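Biotin binding protein A (Gallus gallus, PDB 2C1S) binds biotin as a four-chain chicken protein of the avidin family, here holding the oxidised ligand biotin-D-sulfoxide in its barrel. Local coordinates at residues Trp11-Gly16 / Asn120-Val125; Leu15-Thr20 / Gly32-Ala37; Ala98-Glu103 / Lys113-Gly118. One frame throughout, in Å; residues are numbered along the deposited sequence.

Interaction 1 of 3, residues Trp11-Gly16 / Asn120-Val125; sequences WRNELG and NVFTRV. With BSO (biotin-D-sulfoxide), chain C.
Asn-13 and Phe-122 extend next to each other in the same direction, with CB of Asn-13 seated over the middle of the phenyl ring, a CH-pi contact of 3.6 Å to the ring centroid. The amide beyond it is turned well out of the ring plane. With CG placed between the backbone N and the carbonyl carbon (chi1 70°), ND2 of Asn-13 passes above the CZ end of the ring and gives a hydrogen bond of 3.0 Å to O3 of biotin-D-sulfoxide, while OD1 accepts from Leu-15 N in an Asx turn. Next to it, Asn-120 takes the ligand's N1-H on OD1 at 2.8 Å and donates through ND2 to Glu-14 OE2 at 2.9 Å. The carboxylate stands 58° from that amide and is met from above its plane; Glu-14 OE1 is anchored by Val-121 N at 2.9 Å, and the OE2 bond to ND2 thereby holds the rotation of the ligand-binding amide from the second shell. This pairing of strands 9-13 and 115-124, first and last in the chain, closes the eight-stranded antiparallel avidin barrel, and Arg-12 N and O both bond to Thr-123. On the face shared with Phe-122, the Arg-124 guanidinium lies over the Trp-11 indole, planes 33° apart and Arg-124 CZ 3.5 Å from Trp-11 CZ2. Glu-93 forms a salt bridge with Arg-124 NE, and Trp-11 NE1 donates to Leu-7 O.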
loop_
_atom_site.group_PDB
_atom_site.type_symbol
_atom_site.label_atom_id
_atom_site.label_comp_id
_atom_site.label_asym_id
_atom_site.label_seq_id
_atom_site.Cartn_x
_atom_site.Cartn_y
_atom_site.Cartn_z
ATOM N N TRP A 11 15.235 -19.243 0.051
ATOM C CA TRP A 11 14.971 -18.136 -0.868
ATOM C C TRP A 11 15.777 -16.877 -0.498
ATOM O O TRP A 11 16.096 -16.626 0.657
ATOM C CB TRP A 11 13.476 -17.794 -0.858
ATOM C CG TRP A 11 12.581 -18.937 -1.166
ATOM C CD1 TRP A 11 12.078 -19.842 -0.272
ATOM C CD2 TRP A 11 12.075 -19.315 -2.452
ATOM N NE1 TRP A 11 11.296 -20.746 -0.913
ATOM C CE2 TRP A 11 11.295 -20.466 -2.263
ATOM C CE3 TRP A 11 12.240 -18.808 -3.760
ATOM C CZ2 TRP A 11 10.628 -21.105 -3.319
ATOM C CZ3 TRP A 11 11.583 -19.453 -4.813
ATOM C CH2 TRP A 11 10.780 -20.581 -4.581
ATOM N N ARG A 12 16.104 -16.065 -1.493
ATOM C CA ARG A 12 16.783 -14.790 -1.284
ATOM C C ARG A 12 16.100 -13.747 -2.186
ATOM O O ARG A 12 15.681 -14.066 -3.303
ATOM C CB ARG A 12 18.253 -14.905 -1.650
ATOM C CG ARG A 12 19.095 -13.704 -1.290
ATOM C CD ARG A 12 20.526 -13.862 -1.825
ATOM N NE ARG A 12 20.531 -13.940 -3.288
ATOM C CZ ARG A 12 20.522 -12.880 -4.107
ATOM N NH1 ARG A 12 20.508 -11.630 -3.618
ATOM N NH2 ARG A 12 20.529 -13.067 -5.433
ATOM N N ASN A 13 15.968 -12.526 -1.686
ATOM C CA ASN A 13 15.350 -11.454 -2.452
ATOM C C ASN A 13 16.393 -10.447 -2.891
ATOM O O ASN A 13 17.596 -10.594 -2.578
ATOM C CB ASN A 13 14.168 -10.801 -1.690
ATOM C CG ASN A 13 14.574 -9.976 -0.478
ATOM O OD1 ASN A 13 15.705 -9.511 -0.353
ATOM N ND2 ASN A 13 13.595 -9.764 0.440
ATOM N N GLU A 14 15.931 -9.401 -3.584
ATOM C CA GLU A 14 16.827 -8.433 -4.206
ATOM C C GLU A 14 17.540 -7.491 -3.237
ATOM O O GLU A 14 18.466 -6.762 -3.648
ATOM C CB GLU A 14 16.090 -7.659 -5.296
ATOM C CG GLU A 14 15.204 -6.508 -4.810
ATOM C CD GLU A 14 13.898 -6.946 -4.156
ATOM O OE1 GLU A 14 13.626 -8.152 -4.024
ATOM O OE2 GLU A 14 13.121 -6.051 -3.768
ATOM N N LEU A 15 17.125 -7.494 -1.966
ATOM C CA LEU A 15 17.761 -6.689 -0.937
ATOM C C LEU A 15 18.895 -7.466 -0.263
ATOM O O LEU A 15 19.646 -6.912 0.538
ATOM C CB LEU A 15 16.747 -6.276 0.139
ATOM C CG LEU A 15 15.569 -5.420 -0.310
ATOM C CD1 LEU A 15 14.698 -5.008 0.908
ATOM C CD2 LEU A 15 16.052 -4.205 -1.072
ATOM N N GLY A 16 18.989 -8.748 -0.600
ATOM C CA GLY A 16 19.946 -9.653 0.025
ATOM C C GLY A 16 19.399 -10.420 1.206
ATOM O O GLY A 16 20.128 -11.183 1.847
ATOM N N ASN A 120 8.985 -7.198 -3.020
ATOM C CA ASN A 120 10.234 -7.956 -3.082
ATOM C C ASN A 120 10.049 -9.034 -4.116
ATOM O O ASN A 120 8.908 -9.484 -4.377
ATOM C CB ASN A 120 10.582 -8.591 -1.728
ATOM C CG ASN A 120 11.148 -7.604 -0.717
ATOM O OD1 ASN A 120 10.745 -7.616 0.432
ATOM N ND2 ASN A 120 12.079 -6.761 -1.133
ATOM N N VAL A 121 11.162 -9.466 -4.713
ATOM C CA VAL A 121 11.142 -10.674 -5.549
ATOM C C VAL A 121 12.171 -11.666 -4.999
ATOM O O VAL A 121 13.310 -11.280 -4.779
ATOM C CB VAL A 121 11.478 -10.373 -7.033
ATOM C CG1 VAL A 121 11.304 -11.646 -7.820
ATOM C CG2 VAL A 121 10.577 -9.275 -7.577
ATOM N N PHE A 122 11.744 -12.899 -4.727
ATOM C CA PHE A 122 12.632 -13.931 -4.183
ATOM C C PHE A 122 12.963 -14.959 -5.264
ATOM O O PHE A 122 12.118 -15.296 -6.095
ATOM C CB PHE A 122 11.975 -14.670 -3.020
ATOM C CG PHE A 122 11.771 -13.827 -1.764
ATOM C CD1 PHE A 122 12.661 -13.931 -0.688
ATOM C CD2 PHE A 122 10.663 -12.958 -1.656
ATOM C CE1 PHE A 122 12.467 -13.190 0.474
ATOM C CE2 PHE A 122 10.458 -12.220 -0.504
ATOM C CZ PHE A 122 11.351 -12.327 0.564
ATOM N N THR A 123 14.196 -15.447 -5.220
ATOM C CA THR A 123 14.663 -16.526 -6.073
ATOM C C THR A 123 15.216 -17.616 -5.159
ATOM O O THR A 123 15.734 -17.344 -4.066
ATOM C CB THR A 123 15.800 -16.053 -7.011
ATOM O OG1 THR A 123 16.853 -15.492 -6.228
ATOM C CG2 THR A 123 15.301 -14.972 -7.958
ATOM N N ARG A 124 15.132 -18.844 -5.655
ATOM C CA ARG A 124 15.564 -20.042 -4.939
ATOM C C ARG A 124 17.085 -20.036 -4.762
ATOM O O ARG A 124 17.830 -19.870 -5.731
ATOM C CB ARG A 124 15.128 -21.266 -5.746
ATOM C CG ARG A 124 15.576 -22.576 -5.210
ATOM C CD ARG A 124 14.565 -23.133 -4.300
ATOM N NE ARG A 124 13.301 -23.541 -4.928
ATOM C CZ ARG A 124 12.303 -24.040 -4.205
ATOM N NH1 ARG A 124 12.486 -24.162 -2.908
ATOM N NH2 ARG A 124 11.138 -24.391 -4.750
ATOM N N VAL A 125 17.522 -20.184 -3.517
ATOM C CA VAL A 125 18.926 -20.448 -3.192
ATOM C C VAL A 125 19.102 -21.962 -3.074
ATOM O O VAL A 125 19.603 -22.579 -4.002
ATOM C CB VAL A 125 19.399 -19.838 -1.850
ATOM C CG1 VAL A 125 20.907 -20.009 -1.704
ATOM C CG2 VAL A 125 19.028 -18.386 -1.739
HETATM C C11 BSO C . 12.381 -3.260 11.048
HETATM O O11 BSO C . 13.396 -2.664 10.619
HETATM O O12 BSO C . 11.437 -2.696 11.630
HETATM C C10 BSO C . 12.270 -4.792 10.891
HETATM C C9 BSO C . 12.964 -5.406 9.652
HETATM C C8 BSO C . 12.138 -5.084 8.412
HETATM C C7 BSO C . 12.919 -5.490 7.146
HETATM C C2 BSO C . 12.084 -5.128 5.897
HETATM S S1 BSO C . 10.595 -6.116 5.674
HETATM C C6 BSO C . 10.353 -5.543 3.968
HETATM C C5 BSO C . 11.773 -5.451 3.375
HETATM N N1 BSO C . 12.118 -6.745 2.768
HETATM C C3 BSO C . 13.144 -7.306 3.419
HETATM O O3 BSO C . 13.622 -8.386 3.057
HETATM N N2 BSO C . 13.614 -6.568 4.433
HETATM C C4 BSO C . 12.826 -5.302 4.527
HETATM O O10 BSO C . 9.558 -5.443 6.533
HETATM O O HOH W 1 17.793 -12.921 -5.752
#

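Interaction 2 of 3, residues Leu15-Thr20 / Gly32-Ala37; sequences LGSNMT and GSYQTA. With BSO (biotin-D-sulfoxide), chain C.
Tyr-34 and Met-19 face each other as a non-hydrogen-bonded antiparallel pair, their side chains on the same side of the sheet. From CB, the tyrosine leaves the strand with CG anti to the backbone N (chi1 -159°), and its ring leans across strand 18-21. Tyr-34 CD1 comes against Met-19 CB at 3.5 Å, and Tyr-34 CE1 against Met-19 SD at 3.8 Å; the sulfur sits oblique to the ring, a Met-aromatic contact. On the other flank of the ring, Tyr-34 CE2 rests on Ser-17 CB at 3.8 Å. At the end, Tyr-34 OH donates to O3 of biotin-D-sulfoxide at 2.7 Å, with the oxygen lying in the ring plane at its edge. Beyond the two segments, the rings of Phe-81 and Trp-72 also meet this tyrosine.

Ser-17 OG donates to the same O3 at 2.8 Å and accepts from Ala-37 N at 2.9 Å, consistent with its proton being directed to the ligand. Thr-36, just before Ala-37, takes the ligand's N2-H on OG1 in a nearly straight bond (171°), and this OG1 is also bonded to Val-38 O. Water 2 joins Gly-16 O, Asn-18 ND2 and Gln-35 O where the strands give way to loops. Farther along the hairpin, two-way backbone bonds of Asn-18 with Gln-35 and of Thr-20 with Ser-33 set the register. Two hydroxyls, one from the loop leading into the hairpin (Ser-17) and one from its second strand (Tyr-34), with Asn-13 ND2 as third donor, surround the ureido oxygen, the arrangement characteristic of the avidin-family biotin site.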
loop_
_atom_site.group_PDB
_atom_site.type_symbol
_atom_site.label_atom_id
_atom_site.label_comp_id
_atom_site.label_asym_id
_atom_site.label_seq_id
_atom_site.Cartn_x
_atom_site.Cartn_y
_atom_site.Cartn_z
ATOM N N LEU A 15 17.125 -7.494 -1.966
ATOM C CA LEU A 15 17.761 -6.689 -0.937
ATOM C C LEU A 15 18.895 -7.466 -0.263
ATOM O O LEU A 15 19.646 -6.912 0.538
ATOM C CB LEU A 15 16.747 -6.276 0.139
ATOM C CG LEU A 15 15.569 -5.420 -0.310
ATOM C CD1 LEU A 15 14.698 -5.008 0.908
ATOM C CD2 LEU A 15 16.052 -4.205 -1.072
ATOM N N GLY A 16 18.989 -8.748 -0.600
ATOM C CA GLY A 16 19.946 -9.653 0.025
ATOM C C GLY A 16 19.399 -10.420 1.206
ATOM O O GLY A 16 20.128 -11.183 1.847
ATOM N N SER A 17 18.113 -10.238 1.499
ATOM C CA SER A 17 17.484 -11.009 2.556
ATOM C C SER A 17 17.325 -12.488 2.188
ATOM O O SER A 17 17.030 -12.838 1.039
ATOM C CB SER A 17 16.106 -10.411 2.909
ATOM O OG SER A 17 16.290 -9.079 3.309
ATOM N N ASN A 18 17.510 -13.353 3.188
ATOM C CA ASN A 18 17.287 -14.780 3.033
ATOM C C ASN A 18 16.120 -15.245 3.873
ATOM O O ASN A 18 15.874 -14.698 4.945
ATOM C CB ASN A 18 18.562 -15.563 3.399
ATOM C CG ASN A 18 19.661 -15.334 2.411
ATOM O OD1 ASN A 18 19.678 -15.931 1.344
ATOM N ND2 ASN A 18 20.586 -14.464 2.748
ATOM N N MET A 19 15.389 -16.231 3.373
ATOM C CA MET A 19 14.364 -16.892 4.196
ATOM C C MET A 19 14.222 -18.378 3.908
ATOM O O MET A 19 14.292 -18.823 2.763
ATOM C CB MET A 19 13.005 -16.194 4.088
ATOM C CG MET A 19 12.264 -16.442 2.830
ATOM S SD MET A 19 10.541 -15.963 2.938
ATOM C CE MET A 19 10.073 -16.225 1.232
ATOM N N THR A 20 13.986 -19.132 4.972
ATOM C CA THR A 20 13.759 -20.564 4.874
ATOM C C THR A 20 12.322 -20.843 5.227
ATOM O O THR A 20 11.833 -20.348 6.236
ATOM C CB THR A 20 14.662 -21.327 5.867
ATOM O OG1 THR A 20 16.016 -20.893 5.682
ATOM C CG2 THR A 20 14.549 -22.831 5.618
ATOM N N GLY A 32 8.836 -20.859 9.324
ATOM C CA GLY A 32 10.117 -20.621 8.712
ATOM C C GLY A 32 10.957 -19.634 9.463
ATOM O O GLY A 32 10.644 -19.267 10.591
ATOM N N SER A 33 12.038 -19.179 8.838
ATOM C CA SER A 33 12.876 -18.141 9.427
ATOM C C SER A 33 13.238 -17.096 8.372
ATOM O O SER A 33 13.262 -17.405 7.173
ATOM C CB SER A 33 14.152 -18.730 10.053
ATOM O OG SER A 33 14.844 -19.488 9.072
ATOM N N TYR A 34 13.527 -15.882 8.822
ATOM C CA TYR A 34 13.745 -14.750 7.917
ATOM C C TYR A 34 14.922 -13.958 8.409
ATOM O O TYR A 34 14.926 -13.470 9.560
ATOM C CB TYR A 34 12.481 -13.841 7.873
ATOM C CG TYR A 34 12.421 -12.965 6.634
ATOM C CD1 TYR A 34 11.607 -13.331 5.565
ATOM C CD2 TYR A 34 13.210 -11.812 6.516
ATOM C CE1 TYR A 34 11.564 -12.567 4.397
ATOM C CE2 TYR A 34 13.177 -10.996 5.332
ATOM C CZ TYR A 34 12.333 -11.406 4.277
ATOM O OH TYR A 34 12.235 -10.683 3.089
ATOM N N GLN A 35 15.943 -13.854 7.551
ATOM C CA GLN A 35 17.145 -13.096 7.832
ATOM C C GLN A 35 17.209 -11.855 6.931
ATOM O O GLN A 35 17.732 -11.900 5.789
ATOM C CB GLN A 35 18.386 -13.960 7.582
ATOM C CG GLN A 35 19.684 -13.288 8.008
ATOM C CD GLN A 35 19.860 -13.244 9.532
ATOM O OE1 GLN A 35 19.558 -14.217 10.226
ATOM N NE2 GLN A 35 20.352 -12.123 10.047
ATOM N N THR A 36 16.688 -10.747 7.430
ATOM C CA THR A 36 16.644 -9.544 6.606
ATOM C C THR A 36 18.024 -8.913 6.476
ATOM O O THR A 36 18.810 -8.920 7.436
ATOM C CB THR A 36 15.556 -8.524 7.139
ATOM O OG1 THR A 36 15.567 -7.368 6.308
ATOM C CG2 THR A 36 15.824 -8.086 8.576
ATOM N N ALA A 37 18.350 -8.394 5.285
ATOM C CA ALA A 37 19.625 -7.704 5.055
ATOM C C ALA A 37 19.608 -6.274 5.537
ATOM O O ALA A 37 20.669 -5.659 5.724
ATOM C CB ALA A 37 19.987 -7.748 3.574
HETATM C C11 BSO C . 12.381 -3.260 11.048
HETATM O O11 BSO C . 13.396 -2.664 10.619
HETATM O O12 BSO C . 11.437 -2.696 11.630
HETATM C C10 BSO C . 12.270 -4.792 10.891
HETATM C C9 BSO C . 12.964 -5.406 9.652
HETATM C C8 BSO C . 12.138 -5.084 8.412
HETATM C C7 BSO C . 12.919 -5.490 7.146
HETATM C C2 BSO C . 12.084 -5.128 5.897
HETATM S S1 BSO C . 10.595 -6.116 5.674
HETATM C C6 BSO C . 10.353 -5.543 3.968
HETATM C C5 BSO C . 11.773 -5.451 3.375
HETATM N N1 BSO C . 12.118 -6.745 2.768
HETATM C C3 BSO C . 13.144 -7.306 3.419
HETATM O O3 BSO C . 13.622 -8.386 3.057
HETATM N N2 BSO C . 13.614 -6.568 4.433
HETATM C C4 BSO C . 12.826 -5.302 4.527
HETATM O O10 BSO C . 9.558 -5.443 6.533
HETATM O O HOH W 2 20.371 -12.103 4.721
#

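Interaction 3 of 3, residues Ala98-Glu103 / Lys113-Gly118; sequences AWLLRE and KATRVG. With BSO (biotin-D-sulfoxide), chain C.
Leu-101 N donates to Arg-116 O at 2.8 Å, Leu-100 CA adds a CA-H...O contact to the same oxygen, and Arg-116 N returns a bond to Leu-101 O. Similar two-way bonding joins Trp-99 to Gly-118, and Glu-103 N reaches Ala-114 O at 2.8 Å, holding the antiparallel ladder past the strand ends. A chi1 of 56° turns the Trp-99 indole back over Val-117 and Gly-118, whose backbone covers one face. Gly-118 CA makes a CH-pi contact, 3.7 Å from the centroid of the six-membered ring of Trp-99; the bare glycine lets the indole lie this close. Over the opposite face sits biotin-D-sulfoxide, its C6 3.3 Å from Trp-99 CE2. Leu-101 and Arg-116 run alongside each other, Leu-101 CD2 touching Arg-116 NH1 at 3.6 Å, and Glu-103 OE2 forms a salt bridge of 3.5 Å with Arg-116 NH2, the flat groups 51° apart. On the sheet's other side, Leu-100 CD2 packs on Val-117 CG2 at 3.7 Å, where both also meet other subunits. Leu-101 CB lies 3.6 Å from ligand O10. Trp-99 and Leu-101, with Trp-112 of a neighbouring subunit packed on both, form an apolar wall of the kind that lines the avidin biotin pocket.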
loop_
_atom_site.group_PDB
_atom_site.type_symbol
_atom_site.label_atom_id
_atom_site.label_comp_id
_atom_site.label_asym_id
_atom_site.label_seq_id
_atom_site.Cartn_x
_atom_site.Cartn_y
_atom_site.Cartn_z
ATOM N N ALA A 98 4.424 -8.663 -2.035
ATOM C CA ALA A 98 4.236 -7.303 -1.538
ATOM C C ALA A 98 4.196 -7.422 -0.029
ATOM O O ALA A 98 3.839 -8.462 0.527
ATOM C CB ALA A 98 2.918 -6.668 -2.054
ATOM N N TRP A 99 4.562 -6.349 0.638
ATOM C CA TRP A 99 4.676 -6.417 2.088
ATOM C C TRP A 99 4.199 -5.134 2.744
ATOM O O TRP A 99 4.164 -4.070 2.098
ATOM C CB TRP A 99 6.135 -6.769 2.501
ATOM C CG TRP A 99 7.190 -5.828 1.946
ATOM C CD1 TRP A 99 8.046 -6.089 0.916
ATOM C CD2 TRP A 99 7.538 -4.529 2.442
ATOM N NE1 TRP A 99 8.889 -5.025 0.727
ATOM C CE2 TRP A 99 8.600 -4.049 1.641
ATOM C CE3 TRP A 99 7.059 -3.722 3.499
ATOM C CZ2 TRP A 99 9.184 -2.801 1.834
ATOM C CZ3 TRP A 99 7.651 -2.466 3.692
ATOM C CH2 TRP A 99 8.695 -2.017 2.868
ATOM N N LEU A 100 3.803 -5.270 4.015
ATOM C CA LEU A 100 3.532 -4.136 4.889
ATOM C C LEU A 100 4.338 -4.303 6.163
ATOM O O LEU A 100 4.340 -5.386 6.747
ATOM C CB LEU A 100 2.040 -4.064 5.258
ATOM C CG LEU A 100 0.972 -3.805 4.188
ATOM C CD1 LEU A 100 -0.466 -3.997 4.747
ATOM C CD2 LEU A 100 1.148 -2.414 3.571
ATOM N N LEU A 101 5.011 -3.228 6.563
ATOM C CA LEU A 101 5.823 -3.218 7.785
ATOM C C LEU A 101 5.144 -2.255 8.736
ATOM O O LEU A 101 5.004 -1.052 8.426
ATOM C CB LEU A 101 7.236 -2.795 7.474
ATOM C CG LEU A 101 8.188 -2.446 8.649
ATOM C CD1 LEU A 101 8.435 -3.620 9.556
ATOM C CD2 LEU A 101 9.518 -1.880 8.128
ATOM N N ARG A 102 4.688 -2.816 9.851
ATOM C CA ARG A 102 3.910 -2.052 10.858
ATOM C C ARG A 102 4.823 -1.745 12.050
ATOM O O ARG A 102 5.273 -2.671 12.737
ATOM C CB ARG A 102 2.747 -2.881 11.359
ATOM C CG ARG A 102 1.826 -2.147 12.356
ATOM C CD ARG A 102 0.873 -1.395 11.543
ATOM N NE ARG A 102 -0.076 -0.547 12.256
ATOM C CZ ARG A 102 -1.292 -0.301 11.774
ATOM N NH1 ARG A 102 -2.104 0.507 12.422
ATOM N NH2 ARG A 102 -1.689 -0.885 10.632
ATOM N N GLU A 103 5.081 -0.464 12.266
ATOM C CA GLU A 103 5.692 0.027 13.507
ATOM C C GLU A 103 4.748 -0.003 14.714
ATOM O O GLU A 103 3.554 0.309 14.600
ATOM C CB GLU A 103 6.063 1.491 13.311
ATOM C CG GLU A 103 7.487 1.744 12.957
ATOM C CD GLU A 103 7.807 3.218 12.993
ATOM O OE1 GLU A 103 7.317 3.917 13.917
ATOM O OE2 GLU A 103 8.547 3.675 12.098
ATOM N N LYS A 113 0.795 6.942 10.611
ATOM C CA LYS A 113 2.155 6.878 10.106
ATOM C C LYS A 113 2.859 5.519 10.333
ATOM O O LYS A 113 4.070 5.374 10.103
ATOM C CB LYS A 113 3.015 8.009 10.704
ATOM C CG LYS A 113 3.287 7.849 12.187
ATOM C CD LYS A 113 4.102 8.964 12.743
ATOM C CE LYS A 113 4.077 8.870 14.278
ATOM N NZ LYS A 113 5.007 9.887 14.856
ATOM N N ALA A 114 2.079 4.532 10.754
ATOM C CA ALA A 114 2.659 3.297 11.289
ATOM C C ALA A 114 3.073 2.265 10.238
ATOM O O ALA A 114 3.745 1.318 10.572
ATOM C CB ALA A 114 1.708 2.681 12.271
ATOM N N THR A 115 2.647 2.439 8.979
ATOM C CA THR A 115 2.657 1.303 8.013
ATOM C C THR A 115 3.401 1.681 6.764
ATOM O O THR A 115 3.004 2.608 6.069
ATOM C CB THR A 115 1.202 0.911 7.615
ATOM O OG1 THR A 115 0.474 0.564 8.813
ATOM C CG2 THR A 115 1.187 -0.282 6.691
ATOM N N ARG A 116 4.498 0.985 6.495
ATOM C CA ARG A 116 5.220 1.119 5.236
ATOM C C ARG A 116 4.813 -0.028 4.324
ATOM O O ARG A 116 4.392 -1.098 4.790
ATOM C CB ARG A 116 6.732 1.115 5.436
ATOM C CG ARG A 116 7.295 2.321 6.156
ATOM C CD ARG A 116 8.832 2.128 6.193
ATOM N NE ARG A 116 9.532 3.034 7.103
ATOM C CZ ARG A 116 9.788 2.772 8.384
ATOM N NH1 ARG A 116 9.414 1.620 8.924
ATOM N NH2 ARG A 116 10.434 3.659 9.134
ATOM N N VAL A 117 4.922 0.217 3.019
ATOM C CA VAL A 117 4.578 -0.766 2.015
ATOM C C VAL A 117 5.717 -0.901 0.991
ATOM O O VAL A 117 6.416 0.042 0.711
ATOM C CB VAL A 117 3.269 -0.361 1.257
ATOM C CG1 VAL A 117 3.424 1.004 0.492
ATOM C CG2 VAL A 117 2.779 -1.511 0.364
ATOM N N GLY A 118 5.861 -2.082 0.406
ATOM C CA GLY A 118 6.867 -2.272 -0.637
ATOM C C GLY A 118 6.663 -3.606 -1.331
ATOM O O GLY A 118 5.655 -4.272 -1.145
HETATM C C11 BSO C . 12.381 -3.260 11.048
HETATM O O11 BSO C . 13.396 -2.664 10.619
HETATM O O12 BSO C . 11.437 -2.696 11.630
HETATM C C10 BSO C . 12.270 -4.792 10.891
HETATM C C9 BSO C . 12.964 -5.406 9.652
HETATM C C8 BSO C . 12.138 -5.084 8.412
HETATM C C7 BSO C . 12.919 -5.490 7.146
HETATM C C2 BSO C . 12.084 -5.128 5.897
HETATM S S1 BSO C . 10.595 -6.116 5.674
HETATM C C6 BSO C . 10.353 -5.543 3.968
HETATM C C5 BSO C . 11.773 -5.451 3.375
HETATM N N1 BSO C . 12.118 -6.745 2.768
HETATM C C3 BSO C . 13.144 -7.306 3.419
HETATM O O3 BSO C . 13.622 -8.386 3.057
HETATM N N2 BSO C . 13.614 -6.568 4.433
HETATM C C4 BSO C . 12.826 -5.302 4.527
HETATM O O10 BSO C . 9.558 -5.443 6.533
HETATM O O HOH W 3 6.101 3.621 9.993
#

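From the N terminus, strand 9-13 opens interaction 1, which closes only when segment 120-125 returns at the far end of the chain, 104 residues on. Interaction 2 begins within segment 11-16, at Leu-15 and Gly-16, and closes a short hairpin between strands 18-21 and 29-35. Interaction 3, later in the chain, pairs strands 93-102 and 115-124 and is nested inside the long loop of interaction 1; interactions 2 and 3 follow in series, their nearest atoms about 6 Å apart. Trp-11 O probably bonds Met-19 N, and Asn-120 OD1 packs on Trp-99 CD1, so interaction 1 touches both others. All three contacts reach the bound biotin-D-sulfoxide.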